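Local coordinates for tetratricopeptide TPR_2 repeat protein (Thermobaculum terrenum, PDB 5DJS) that joins tetratricopeptide repeats to a GT-B fold of the glycosyl transferase 41 family and is seen here with uridine-5'-diphosphate bound, at residues Asn337-Ile342 with Leu364-Leu369; Tyr196-Asp201 with Glu231-Asp236; Asn42-His47 with Ala77-Asn82; Leu354-Arg359 with Ile471-Gly476; Ala131-Ala136 with Ile271-Met276. The protein carries 1 engineered substitution. One frame throughout, in Å; residues are numbered along the deposited sequence.

Interaction 1 of 5, residues Asn337-Ile342 with Leu364-Leu369; sequences NRLSMI and LIATGL. Engineered in segment 337-342: Met341 (natural residue Lys). With UDP (uridine-5'-diphosphate), chain E.
Leu339 packs on a type II beta turn, Ala366 to Leu369, while Arg338 beside it turns the other way to the diphosphate of UDP. The loop after strand 332-335 thus has an apolar side and a ligand side. On the apolar side the two methyls of Leu339 divide the work. Leu339 CD2 meets Ala366 CB at 3.8 Å and Leu369 CD2 at 4.2 Å. CD1 lies by the peptide between Thr367 and Gly368. Further along, Ile342 CD1 touches Leu364 CD1 at 4.3 Å.

On the ligand side Arg338 NE donates to UDP O1A over 3.0 Å, and O1A sits at the edge of the guanidinium, in its plane. A bend at chi3 (-80°) helps bring NE there. Arg338 N adds a weak bond to UDP O2A, 3.2 Å long. Tyr123 holds Arg338 NH1. Met341, an engineered residue, places SD on one face of the guanidinium, offset toward the rim. The arginine's charge probably offsets that of the alpha phosphate, while the packing between the two segments is largely apolar.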
# COMPACT_ATOMS: atom_id res chain seq x y z
N ASN A 337 1.60 4.05 -11.41
CA ASN A 337 1.65 4.18 -9.96
C ASN A 337 0.79 5.34 -9.41
O ASN A 337 0.50 6.32 -10.12
CB ASN A 337 3.11 4.35 -9.53
CG ASN A 337 3.88 3.06 -9.58
OD1 ASN A 337 3.43 2.06 -9.05
ND2 ASN A 337 5.05 3.07 -10.21
N ARG A 338 0.38 5.19 -8.15
CA ARG A 338 -0.31 6.22 -7.37
C ARG A 338 0.40 7.57 -7.47
O ARG A 338 1.64 7.63 -7.53
CB ARG A 338 -0.35 5.83 -5.88
CG ARG A 338 -1.25 4.65 -5.55
CD ARG A 338 -1.43 4.44 -4.04
NE ARG A 338 -0.30 3.73 -3.38
CZ ARG A 338 0.50 4.23 -2.44
NH1 ARG A 338 0.35 5.48 -1.99
NH2 ARG A 338 1.46 3.49 -1.92
N LEU A 339 -0.38 8.65 -7.45
CA LEU A 339 0.16 9.99 -7.64
C LEU A 339 1.07 10.46 -6.51
O LEU A 339 1.97 11.28 -6.72
CB LEU A 339 -0.96 10.99 -7.91
CG LEU A 339 -1.79 10.68 -9.17
CD1 LEU A 339 -2.95 11.65 -9.28
CD2 LEU A 339 -0.96 10.72 -10.45
N SER A 340 0.86 9.91 -5.31
CA SER A 340 1.74 10.18 -4.16
C SER A 340 3.21 9.80 -4.40
O SER A 340 4.13 10.42 -3.84
CB SER A 340 1.21 9.44 -2.93
OG SER A 340 0.59 8.23 -3.30
N MET A 341 3.42 8.80 -5.26
CA MET A 341 4.75 8.30 -5.58
C MET A 341 5.46 9.12 -6.66
O MET A 341 6.68 9.05 -6.79
CB MET A 341 4.63 6.84 -6.00
CG MET A 341 3.85 6.00 -4.99
SD MET A 341 4.20 4.25 -5.11
CE MET A 341 2.63 3.65 -5.68
N ILE A 342 4.69 9.91 -7.43
CA ILE A 342 5.21 10.76 -8.51
C ILE A 342 5.38 12.20 -8.00
O ILE A 342 4.48 13.03 -8.14
CB ILE A 342 4.26 10.76 -9.74
CG1 ILE A 342 3.98 9.32 -10.20
CG2 ILE A 342 4.85 11.57 -10.89
CD1 ILE A 342 2.73 9.18 -11.04
N LEU A 364 0.81 7.90 -17.98
CA LEU A 364 0.47 7.70 -16.57
C LEU A 364 -0.99 7.29 -16.44
O LEU A 364 -1.85 7.82 -17.14
CB LEU A 364 0.72 8.97 -15.75
CG LEU A 364 2.07 9.65 -15.90
CD1 LEU A 364 2.15 10.86 -14.98
CD2 LEU A 364 3.21 8.69 -15.60
N ILE A 365 -1.24 6.33 -15.55
CA ILE A 365 -2.61 5.90 -15.24
C ILE A 365 -2.72 5.75 -13.73
O ILE A 365 -2.00 4.94 -13.13
CB ILE A 365 -2.97 4.55 -15.89
CG1 ILE A 365 -2.82 4.62 -17.42
CG2 ILE A 365 -4.40 4.18 -15.54
CD1 ILE A 365 -2.83 3.27 -18.10
N ALA A 366 -3.63 6.51 -13.14
CA ALA A 366 -3.77 6.57 -11.68
C ALA A 366 -5.08 7.25 -11.28
O ALA A 366 -5.76 7.88 -12.11
CB ALA A 366 -2.59 7.31 -11.06
N THR A 367 -5.42 7.14 -10.01
CA THR A 367 -6.64 7.74 -9.48
C THR A 367 -6.35 9.21 -9.28
O THR A 367 -5.28 9.55 -8.78
CB THR A 367 -6.99 7.15 -8.11
OG1 THR A 367 -5.85 7.29 -7.26
CG2 THR A 367 -7.34 5.67 -8.23
N GLY A 368 -7.30 10.06 -9.66
CA GLY A 368 -7.11 11.51 -9.60
C GLY A 368 -6.92 12.14 -10.96
O GLY A 368 -7.20 13.32 -11.13
N LEU A 369 -6.48 11.36 -11.95
CA LEU A 369 -6.29 11.87 -13.30
C LEU A 369 -7.57 12.14 -14.08
O LEU A 369 -7.51 12.79 -15.11
CB LEU A 369 -5.34 10.96 -14.08
CG LEU A 369 -3.92 10.94 -13.51
CD1 LEU A 369 -3.07 9.96 -14.29
CD2 LEU A 369 -3.27 12.32 -13.52
N1 UDP E . -5.04 -0.46 -10.29
C2 UDP E . -6.26 -0.40 -11.03
N3 UDP E . -6.54 0.68 -11.77
C4 UDP E . -5.69 1.71 -11.85
C5 UDP E . -4.49 1.69 -11.15
C6 UDP E . -4.18 0.58 -10.37
O2 UDP E . -7.09 -1.34 -10.99
O4 UDP E . -5.97 2.70 -12.54
C1' UDP E . -4.72 -1.65 -9.47
C2' UDP E . -3.49 -2.34 -10.04
O2' UDP E . -3.77 -3.74 -10.06
C3' UDP E . -2.36 -1.92 -9.12
C4' UDP E . -3.03 -1.55 -7.80
O4' UDP E . -4.41 -1.33 -8.10
O3' UDP E . -1.38 -2.94 -8.95
C5' UDP E . -2.49 -0.31 -7.09
O5' UDP E . -1.09 -0.13 -7.25
PA UDP E . -0.42 1.30 -6.85
O1A UDP E . -0.68 1.50 -5.38
O2A UDP E . -0.89 2.31 -7.86
O3A UDP E . 1.18 1.16 -7.07
PB UDP E . 2.11 0.01 -6.40
O1B UDP E . 1.41 -1.29 -6.65
O2B UDP E . 3.38 0.10 -7.18
O3B UDP E . 2.23 0.41 -4.95

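Interaction 2 of 5, residues Tyr196-Asp201 with Glu231-Asp236; sequences YCYSND and ELVRRD
Asp236 OD2 is gripped by Tyr198 OH and by Arg219, which forms a salt bridge to it through NE. The contact lays helix 226-236 against strand 193-199, an outermost strand of the parallel sheet in the N-terminal Rossmann-like half of the GT-B fold. Helix and strand segments run antiparallel at 170°, their axes 11.4 Å apart. Tyr198 OH donates to Asp236 OD2 over 2.6 Å. It arrives on the anti side of the carboxylate, 17° out of its plane.

The Tyr198 ring also packs against apolar groups. Val233 CG2 lies over one face, toward the rim, and Leu232 CD2 touches the ring edge at Tyr198 CE1, 4.1 Å away. Two donors on one oxygen, one of them charged, would probably keep the buried acid ionised. Tyr196, two residues earlier on the same side of the strand, adds a second ring. It crosses the carboxylate obliquely, the planes 43° apart, with Tyr196 CE2 3.5 Å from Asp236 CG.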
# COMPACT_ATOMS: atom_id res chain seq x y z
N TYR A 196 -6.52 -18.93 9.82
CA TYR A 196 -7.54 -18.02 10.30
C TYR A 196 -7.33 -16.68 9.60
O TYR A 196 -6.20 -16.22 9.46
CB TYR A 196 -7.40 -17.81 11.82
CG TYR A 196 -7.80 -19.00 12.68
CD1 TYR A 196 -7.08 -20.19 12.64
CD2 TYR A 196 -8.90 -18.93 13.54
CE1 TYR A 196 -7.43 -21.28 13.43
CE2 TYR A 196 -9.27 -20.02 14.32
CZ TYR A 196 -8.53 -21.19 14.26
OH TYR A 196 -8.87 -22.29 15.02
N CYS A 197 -8.41 -16.06 9.14
CA CYS A 197 -8.33 -14.69 8.59
C CYS A 197 -9.17 -13.78 9.46
O CYS A 197 -10.23 -14.17 9.89
CB CYS A 197 -8.84 -14.66 7.15
SG CYS A 197 -7.60 -15.22 5.98
N TYR A 198 -8.68 -12.58 9.73
CA TYR A 198 -9.46 -11.59 10.46
C TYR A 198 -9.62 -10.36 9.56
O TYR A 198 -8.68 -9.58 9.37
CB TYR A 198 -8.75 -11.28 11.76
CG TYR A 198 -8.59 -12.48 12.68
CD1 TYR A 198 -9.58 -12.83 13.61
CD2 TYR A 198 -7.45 -13.28 12.62
CE1 TYR A 198 -9.43 -13.93 14.45
CE2 TYR A 198 -7.29 -14.38 13.46
CZ TYR A 198 -8.27 -14.70 14.37
OH TYR A 198 -8.11 -15.79 15.20
N SER A 199 -10.82 -10.23 8.97
CA SER A 199 -11.16 -9.12 8.04
C SER A 199 -11.58 -7.88 8.80
O SER A 199 -12.64 -7.86 9.44
CB SER A 199 -12.29 -9.54 7.09
OG SER A 199 -12.75 -8.47 6.27
N ASN A 200 -10.78 -6.83 8.70
CA ASN A 200 -11.02 -5.58 9.43
C ASN A 200 -11.69 -4.45 8.60
O ASN A 200 -11.48 -3.25 8.87
CB ASN A 200 -9.69 -5.09 10.02
CG ASN A 200 -9.86 -3.98 11.05
OD1 ASN A 200 -8.96 -3.17 11.25
ND2 ASN A 200 -11.01 -3.94 11.70
N ASP A 201 -12.50 -4.83 7.62
CA ASP A 201 -13.25 -3.87 6.81
C ASP A 201 -14.46 -4.60 6.24
O ASP A 201 -14.34 -5.76 5.84
CB ASP A 201 -12.35 -3.34 5.71
CG ASP A 201 -12.98 -2.21 4.93
OD1 ASP A 201 -13.75 -2.47 3.99
OD2 ASP A 201 -12.66 -1.05 5.25
N GLU A 231 -9.16 -11.21 23.00
CA GLU A 231 -9.74 -12.38 23.64
C GLU A 231 -10.25 -13.39 22.59
O GLU A 231 -10.25 -14.59 22.83
CB GLU A 231 -10.79 -11.99 24.71
CG GLU A 231 -12.17 -11.59 24.17
CD GLU A 231 -13.02 -10.78 25.16
OE1 GLU A 231 -12.48 -10.28 26.18
OE2 GLU A 231 -14.23 -10.62 24.88
N LEU A 232 -10.64 -12.90 21.41
CA LEU A 232 -10.96 -13.76 20.25
C LEU A 232 -9.74 -14.51 19.69
O LEU A 232 -9.82 -15.69 19.39
CB LEU A 232 -11.65 -12.96 19.13
CG LEU A 232 -11.92 -13.66 17.78
CD1 LEU A 232 -12.77 -14.91 17.96
CD2 LEU A 232 -12.60 -12.69 16.82
N VAL A 233 -8.62 -13.80 19.53
CA VAL A 233 -7.37 -14.41 19.04
C VAL A 233 -6.83 -15.43 20.03
O VAL A 233 -6.39 -16.51 19.63
CB VAL A 233 -6.30 -13.33 18.72
CG1 VAL A 233 -4.94 -13.96 18.44
CG2 VAL A 233 -6.73 -12.48 17.53
N ARG A 234 -6.84 -15.07 21.31
CA ARG A 234 -6.45 -15.99 22.38
C ARG A 234 -7.31 -17.25 22.43
O ARG A 234 -6.79 -18.35 22.62
CB ARG A 234 -6.50 -15.29 23.75
CG ARG A 234 -5.31 -14.40 24.04
CD ARG A 234 -5.25 -14.05 25.51
NE ARG A 234 -4.26 -13.00 25.78
CZ ARG A 234 -4.50 -11.68 25.77
NH1 ARG A 234 -5.72 -11.18 25.52
NH2 ARG A 234 -3.49 -10.84 26.03
N ARG A 235 -8.62 -17.10 22.23
CA ARG A 235 -9.55 -18.24 22.29
C ARG A 235 -9.42 -19.17 21.08
O ARG A 235 -9.55 -20.39 21.21
CB ARG A 235 -11.00 -17.78 22.44
CG ARG A 235 -11.81 -18.66 23.36
CD ARG A 235 -13.24 -18.16 23.52
NE ARG A 235 -14.08 -18.64 22.43
CZ ARG A 235 -14.31 -18.00 21.27
NH1 ARG A 235 -13.80 -16.80 20.99
NH2 ARG A 235 -15.10 -18.59 20.37
N ASP A 236 -9.17 -18.57 19.91
CA ASP A 236 -8.81 -19.32 18.69
C ASP A 236 -7.47 -20.04 18.81
O ASP A 236 -7.22 -21.00 18.10
CB ASP A 236 -8.75 -18.38 17.47
CG ASP A 236 -10.13 -17.90 17.02
OD1 ASP A 236 -11.14 -18.59 17.27
OD2 ASP A 236 -10.20 -16.83 16.38

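Interaction 3 of 5, residues Asn42-His47 with Ala77-Asn82; sequences NSEALH and ASYHYN
The His47 ring has Tyr79 over one face and the amide nitrogen of Asn82 at its edge, in plane. The two rings form an offset stack, with centroids 4.6 Å apart and planes at 30°. It joins helix 43-56 to helix 77-89, in successive tetratricopeptide repeats. The helix segments run nearly parallel, crossing at 21° with axes 11.0 Å apart, as expected for equivalent helices of a TPR superhelix.

His47 reaches across because its CG lies anti to the backbone N (chi1 168°). The overlap is toward the rim, with Tyr79 CD1 3.3 Å from His47 ND1. The far end of the tyrosine is tied down as well. Tyr79 OH and Ser43 OG share a hydrogen bond of 3.1 Å, and either may donate. From helix 59-72, Leu66 touches His47 and Ala69 touches Tyr79. The Asn82 amide is held within its own helix: Asn82 ND2 donates to Ser78 O over 2.8 Å, and Asn82 N reaches that oxygen from the opposite face.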
# COMPACT_ATOMS: atom_id res chain seq x y z
N ASN A 42 -22.97 23.43 6.94
CA ASN A 42 -22.77 22.31 7.85
C ASN A 42 -21.41 21.62 7.62
O ASN A 42 -21.26 20.75 6.75
CB ASN A 42 -23.92 21.31 7.73
CG ASN A 42 -24.11 20.49 8.99
OD1 ASN A 42 -25.02 20.75 9.77
ND2 ASN A 42 -23.26 19.51 9.20
N SER A 43 -20.41 22.02 8.42
CA SER A 43 -19.04 21.54 8.26
C SER A 43 -18.86 20.04 8.46
O SER A 43 -17.94 19.44 7.91
CB SER A 43 -18.08 22.30 9.18
OG SER A 43 -18.19 21.87 10.52
N GLU A 44 -19.73 19.42 9.26
CA GLU A 44 -19.67 17.97 9.47
C GLU A 44 -20.00 17.17 8.20
O GLU A 44 -19.45 16.08 7.97
CB GLU A 44 -20.62 17.57 10.61
CG GLU A 44 -20.31 16.22 11.24
CD GLU A 44 -21.29 15.83 12.34
OE1 GLU A 44 -21.90 16.73 12.96
OE2 GLU A 44 -21.44 14.61 12.58
N ALA A 45 -20.86 17.73 7.36
CA ALA A 45 -21.40 17.06 6.19
C ALA A 45 -20.50 17.35 4.98
O ALA A 45 -20.27 16.47 4.15
CB ALA A 45 -22.81 17.55 5.92
N LEU A 46 -20.03 18.59 4.89
CA LEU A 46 -18.92 18.96 4.00
C LEU A 46 -17.73 18.02 4.21
O LEU A 46 -17.22 17.45 3.25
CB LEU A 46 -18.47 20.41 4.26
CG LEU A 46 -18.97 21.58 3.40
CD1 LEU A 46 -19.99 21.22 2.33
CD2 LEU A 46 -19.50 22.69 4.28
N HIS A 47 -17.31 17.89 5.47
CA HIS A 47 -16.23 16.97 5.85
C HIS A 47 -16.43 15.51 5.43
O HIS A 47 -15.52 14.88 4.89
CB HIS A 47 -16.01 17.02 7.36
CG HIS A 47 -15.13 15.92 7.87
ND1 HIS A 47 -13.78 15.88 7.59
CD2 HIS A 47 -15.40 14.83 8.63
CE1 HIS A 47 -13.25 14.81 8.17
NE2 HIS A 47 -14.22 14.15 8.80
N ALA A 77 -9.41 19.15 14.34
CA ALA A 77 -8.24 18.43 13.83
C ALA A 77 -8.53 17.41 12.74
O ALA A 77 -7.70 17.22 11.84
CB ALA A 77 -7.52 17.73 14.98
N SER A 78 -9.68 16.73 12.81
CA SER A 78 -9.99 15.67 11.83
C SER A 78 -10.18 16.21 10.42
O SER A 78 -9.90 15.51 9.45
CB SER A 78 -11.21 14.84 12.26
OG SER A 78 -12.41 15.59 12.21
N TYR A 79 -10.64 17.45 10.30
CA TYR A 79 -10.82 18.10 9.00
C TYR A 79 -9.46 18.37 8.35
O TYR A 79 -9.31 18.22 7.13
CB TYR A 79 -11.60 19.41 9.12
CG TYR A 79 -13.02 19.32 9.69
CD1 TYR A 79 -13.62 18.09 9.99
CD2 TYR A 79 -13.77 20.47 9.91
CE1 TYR A 79 -14.91 18.02 10.50
CE2 TYR A 79 -15.06 20.40 10.42
CZ TYR A 79 -15.62 19.17 10.71
OH TYR A 79 -16.90 19.09 11.22
N HIS A 80 -8.48 18.78 9.17
CA HIS A 80 -7.09 18.92 8.72
C HIS A 80 -6.46 17.58 8.36
O HIS A 80 -5.77 17.49 7.35
CB HIS A 80 -6.24 19.60 9.78
CG HIS A 80 -6.61 21.03 10.01
ND1 HIS A 80 -6.12 22.07 9.25
CD2 HIS A 80 -7.42 21.60 10.94
CE1 HIS A 80 -6.61 23.21 9.69
NE2 HIS A 80 -7.40 22.96 10.72
N TYR A 81 -6.69 16.56 9.18
CA TYR A 81 -6.19 15.20 8.92
C TYR A 81 -6.60 14.72 7.54
O TYR A 81 -5.76 14.38 6.72
CB TYR A 81 -6.71 14.23 10.00
CG TYR A 81 -6.53 12.76 9.67
CD1 TYR A 81 -5.26 12.22 9.46
CD2 TYR A 81 -7.63 11.91 9.57
CE1 TYR A 81 -5.10 10.87 9.17
CE2 TYR A 81 -7.48 10.56 9.27
CZ TYR A 81 -6.21 10.05 9.07
OH TYR A 81 -6.04 8.73 8.77
N ASN A 82 -7.90 14.73 7.27
CA ASN A 82 -8.41 14.21 6.02
C ASN A 82 -8.06 15.03 4.80
O ASN A 82 -7.91 14.47 3.71
CB ASN A 82 -9.90 13.98 6.14
CG ASN A 82 -10.19 12.82 7.04
OD1 ASN A 82 -9.95 11.67 6.66
ND2 ASN A 82 -10.64 13.09 8.25

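Interaction 4 of 5, residues Leu354-Arg359 with Ile471-Gly476; sequences LLALPR and IALGLG
Two helices of the C-terminal Rossmann-like half of the GT-B fold meet here. The end of helix 344-356 packs beside the last turns of helix 465-477. The contact is small and apolar, burying 180 Å² in all.

Leu357 and Leu473 carry most of it. Leu357 is the first residue to leave helical geometry after helix 344-356, and its CB is directed toward the other helix. Its CG stands anti to the carbonyl carbon (chi1 -63°), which carries CD1 forward onto the helix surface. That one methyl does the touching. Leu357 CD1 meets Leu473 CD1 at 4.0 Å and comes within 4.1 Å of Leu473 CA. Leu357 CD1 also lies 4.3 Å from Gly476 CA, over the backbone of that glycine.

The two leucines meet at a slant. Leu473 divides its methyls between two partners: CD1 goes to Leu357, and Leu473 CD2 meets Ala356 CB at 4.1 Å. Helix 344-356 offers one more residue, Ile353, which touches both Ala472 and Leu473. Beyond these van der Waals contacts, Arg477 makes a weak bond to Ala356 O at the helix end. On the rest of helix 465-477, Leu475 turns toward Val436 of strand 435-438 and toward the long C-terminal helix 479-521. Helix 465-477 thus sits among helix 344-356, that strand and the terminal helix.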
# COMPACT_ATOMS: atom_id res chain seq x y z
N LEU A 354 12.87 12.40 -21.44
CA LEU A 354 12.02 12.87 -22.54
C LEU A 354 12.68 13.96 -23.41
O LEU A 354 12.29 14.11 -24.58
CB LEU A 354 10.65 13.33 -22.02
CG LEU A 354 9.71 12.25 -21.47
CD1 LEU A 354 8.51 12.85 -20.74
CD2 LEU A 354 9.22 11.31 -22.56
N LEU A 355 13.64 14.70 -22.86
CA LEU A 355 14.42 15.65 -23.67
C LEU A 355 15.36 14.88 -24.59
O LEU A 355 15.44 15.18 -25.78
CB LEU A 355 15.23 16.61 -22.80
CG LEU A 355 14.47 17.66 -21.99
CD1 LEU A 355 15.47 18.55 -21.24
CD2 LEU A 355 13.55 18.51 -22.85
N ALA A 356 16.04 13.89 -24.02
CA ALA A 356 17.02 13.07 -24.74
C ALA A 356 16.42 12.09 -25.76
O ALA A 356 17.15 11.60 -26.62
CB ALA A 356 17.90 12.31 -23.75
N LEU A 357 15.13 11.80 -25.63
CA LEU A 357 14.39 10.99 -26.61
C LEU A 357 13.18 11.80 -27.06
O LEU A 357 12.04 11.50 -26.68
CB LEU A 357 13.96 9.65 -26.01
CG LEU A 357 15.10 8.71 -25.58
CD1 LEU A 357 14.56 7.57 -24.74
CD2 LEU A 357 15.87 8.19 -26.78
N PRO A 358 13.42 12.84 -27.90
CA PRO A 358 12.44 13.92 -28.13
C PRO A 358 11.10 13.52 -28.77
O PRO A 358 10.18 14.35 -28.80
CB PRO A 358 13.21 14.90 -29.03
CG PRO A 358 14.21 14.04 -29.74
CD PRO A 358 14.62 13.00 -28.75
N ARG A 359 10.99 12.29 -29.28
CA ARG A 359 9.73 11.77 -29.82
C ARG A 359 8.97 10.88 -28.82
O ARG A 359 7.78 10.59 -29.03
CB ARG A 359 10.01 11.00 -31.12
CG ARG A 359 10.75 11.81 -32.19
CD ARG A 359 10.64 11.21 -33.58
NE ARG A 359 9.25 11.22 -34.10
CZ ARG A 359 8.48 10.16 -34.35
NH1 ARG A 359 8.90 8.90 -34.17
NH2 ARG A 359 7.24 10.35 -34.82
N ILE A 471 19.89 3.80 -18.40
CA ILE A 471 19.22 2.52 -18.65
C ILE A 471 17.94 2.73 -19.47
O ILE A 471 17.68 1.97 -20.40
CB ILE A 471 18.95 1.74 -17.33
CG1 ILE A 471 20.29 1.28 -16.74
CG2 ILE A 471 18.06 0.53 -17.57
CD1 ILE A 471 20.23 0.81 -15.29
N ALA A 472 17.16 3.76 -19.13
CA ALA A 472 15.92 4.07 -19.85
C ALA A 472 16.18 4.55 -21.28
O ALA A 472 15.40 4.25 -22.19
CB ALA A 472 15.11 5.12 -19.09
N LEU A 473 17.26 5.32 -21.46
CA LEU A 473 17.72 5.74 -22.79
C LEU A 473 18.15 4.54 -23.64
O LEU A 473 17.69 4.39 -24.78
CB LEU A 473 18.88 6.75 -22.67
CG LEU A 473 18.54 8.25 -22.65
CD1 LEU A 473 17.24 8.57 -21.93
CD2 LEU A 473 19.69 9.06 -22.06
N GLY A 474 19.01 3.69 -23.08
CA GLY A 474 19.47 2.46 -23.73
C GLY A 474 18.36 1.56 -24.24
O GLY A 474 18.48 0.99 -25.32
N LEU A 475 17.28 1.44 -23.47
CA LEU A 475 16.11 0.65 -23.87
C LEU A 475 15.23 1.33 -24.92
O LEU A 475 14.62 0.66 -25.75
CB LEU A 475 15.25 0.30 -22.65
CG LEU A 475 15.81 -0.64 -21.58
CD1 LEU A 475 14.74 -0.88 -20.53
CD2 LEU A 475 16.28 -1.96 -22.15
N GLY A 476 15.14 2.66 -24.86
CA GLY A 476 14.36 3.42 -25.84
C GLY A 476 14.96 3.41 -27.24
O GLY A 476 14.24 3.58 -28.23

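Interaction 5 of 5, residues Ala131-Ala136 with Ile271-Met276; sequences ARHILA and INTTGM
The loop 271-276 passes close beside helix 129-143, and the backbones come nearest where Ala136 CA and Gly275 CA are 4.9 Å apart. The loop links strands 263-266 and 281-285 of the N-terminal parallel sheet of the GT-B fold. It contains two consecutive ST turns, at Thr273 and Thr274.

Ala136 and Thr273 make the central contact, methyl against methyl, with Ala136 CB 4.1 Å from Thr273 CG2. Thr273 CG2 also lies at the edge of the His133 ring, 4.5 Å from His133 ND1. One turn back along the helix, Arg132 puts its CB beside the Asn272 side chain. The rest of the arginine runs on, extended, to weak bonds with the carbonyls of Leu121 and Ser124. At the other end, Gly275 brings its CA to 4.2 Å from Ala136 O.

Thr273 is held so that its two branches serve different partners. With chi1 at -168°, OG1 is anti to the backbone N and CG2 is left facing the helix. Thr273 OG1 accepts from Gly275 N over 3.0 Å and also bonds to Glu299 and Thr298. Glu299 uses its other carboxylate oxygen for Thr274 OG1, so one acid steadies both turns. Tyr118 of helix 111-120 bonds to Thr273 O and touches Ala136. In the second ST turn, Met276 N donates to Thr274 OG1 over 3.3 Å, nearly straight at 166°.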
# COMPACT_ATOMS: atom_id res chain seq x y z
N ALA A 131 14.83 10.28 10.51
CA ALA A 131 13.62 11.05 10.85
C ALA A 131 12.38 10.18 10.90
O ALA A 131 11.54 10.34 11.79
CB ALA A 131 13.42 12.18 9.87
N ARG A 132 12.25 9.27 9.94
CA ARG A 132 11.09 8.38 9.84
C ARG A 132 11.06 7.40 11.01
O ARG A 132 10.02 7.23 11.65
CB ARG A 132 11.14 7.56 8.55
CG ARG A 132 11.05 8.39 7.29
CD ARG A 132 11.67 7.68 6.11
NE ARG A 132 11.44 8.43 4.89
CZ ARG A 132 11.71 8.00 3.67
NH1 ARG A 132 12.24 6.80 3.46
NH2 ARG A 132 11.44 8.80 2.63
N HIS A 133 12.20 6.77 11.25
CA HIS A 133 12.44 5.86 12.38
C HIS A 133 11.99 6.46 13.72
O HIS A 133 11.22 5.85 14.47
CB HIS A 133 13.94 5.54 12.39
CG HIS A 133 14.37 4.66 13.52
ND1 HIS A 133 13.75 3.47 13.82
CD2 HIS A 133 15.41 4.77 14.38
CE1 HIS A 133 14.37 2.89 14.84
NE2 HIS A 133 15.39 3.67 15.19
N ILE A 134 12.48 7.67 14.00
CA ILE A 134 12.17 8.39 15.24
C ILE A 134 10.67 8.64 15.39
O ILE A 134 10.09 8.38 16.45
CB ILE A 134 12.97 9.72 15.32
CG1 ILE A 134 14.41 9.40 15.76
CG2 ILE A 134 12.33 10.70 16.29
CD1 ILE A 134 15.40 10.52 15.52
N LEU A 135 10.05 9.14 14.33
CA LEU A 135 8.62 9.37 14.37
C LEU A 135 7.83 8.08 14.62
O LEU A 135 6.81 8.10 15.30
CB LEU A 135 8.15 10.05 13.09
CG LEU A 135 6.69 10.52 13.06
CD1 LEU A 135 6.48 11.69 14.01
CD2 LEU A 135 6.30 10.89 11.64
N ALA A 136 8.31 6.95 14.10
CA ALA A 136 7.61 5.66 14.27
C ALA A 136 7.68 5.19 15.72
O ALA A 136 6.65 4.84 16.32
CB ALA A 136 8.22 4.61 13.37
N ILE A 271 6.47 -1.28 4.47
CA ILE A 271 7.62 -0.64 3.80
C ILE A 271 8.66 -0.11 4.80
O ILE A 271 9.70 0.42 4.40
CB ILE A 271 7.18 0.54 2.90
CG1 ILE A 271 6.36 1.57 3.70
CG2 ILE A 271 6.37 0.02 1.71
CD1 ILE A 271 6.31 2.93 3.05
N ASN A 272 8.36 -0.23 6.09
CA ASN A 272 9.27 0.18 7.15
C ASN A 272 8.77 -0.43 8.48
O ASN A 272 7.73 -1.10 8.51
CB ASN A 272 9.34 1.73 7.21
CG ASN A 272 10.65 2.31 7.78
OD1 ASN A 272 10.74 3.52 7.89
ND2 ASN A 272 11.64 1.50 8.12
N THR A 273 9.50 -0.19 9.56
CA THR A 273 9.12 -0.69 10.87
C THR A 273 7.76 -0.17 11.29
O THR A 273 7.36 0.94 10.90
CB THR A 273 10.18 -0.32 11.93
OG1 THR A 273 9.91 -1.05 13.14
CG2 THR A 273 10.22 1.21 12.22
N THR A 274 7.06 -0.98 12.08
CA THR A 274 5.88 -0.52 12.82
C THR A 274 6.27 0.40 13.98
O THR A 274 5.44 1.17 14.47
CB THR A 274 5.11 -1.70 13.44
OG1 THR A 274 6.01 -2.50 14.25
CG2 THR A 274 4.47 -2.56 12.34
N GLY A 275 7.52 0.27 14.44
CA GLY A 275 8.04 0.99 15.58
C GLY A 275 7.80 0.29 16.91
O GLY A 275 8.34 0.73 17.94
N MET A 276 7.05 -0.82 16.88
CA MET A 276 6.51 -1.45 18.09
C MET A 276 7.47 -2.49 18.68
O MET A 276 8.13 -3.21 17.94
CB MET A 276 5.18 -2.14 17.78
CG MET A 276 4.08 -1.21 17.31
SD MET A 276 2.66 -2.10 16.64
CE MET A 276 2.04 -2.93 18.10

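From the N terminus, interaction 3 comes first and closes a loop within the tetratricopeptide repeats. Interaction 5 then opens on helix 129-143 and closes at residues 271-276, spanning much of the N-terminal sheet. Interaction 2 is nested inside that loop and binds an outermost strand of the sheet to a helix; the nearest atoms of these two are about 12 Å apart. Interactions 1 and 4 follow in the C-terminal half. They cross: 337-342, 354-359, 364-369 and 471-476 alternate along the chain. Interaction 1 lies at the UDP pocket, and interaction 4 ties in a later helix, their centres 22 Å apart. None of the five contacts touches another.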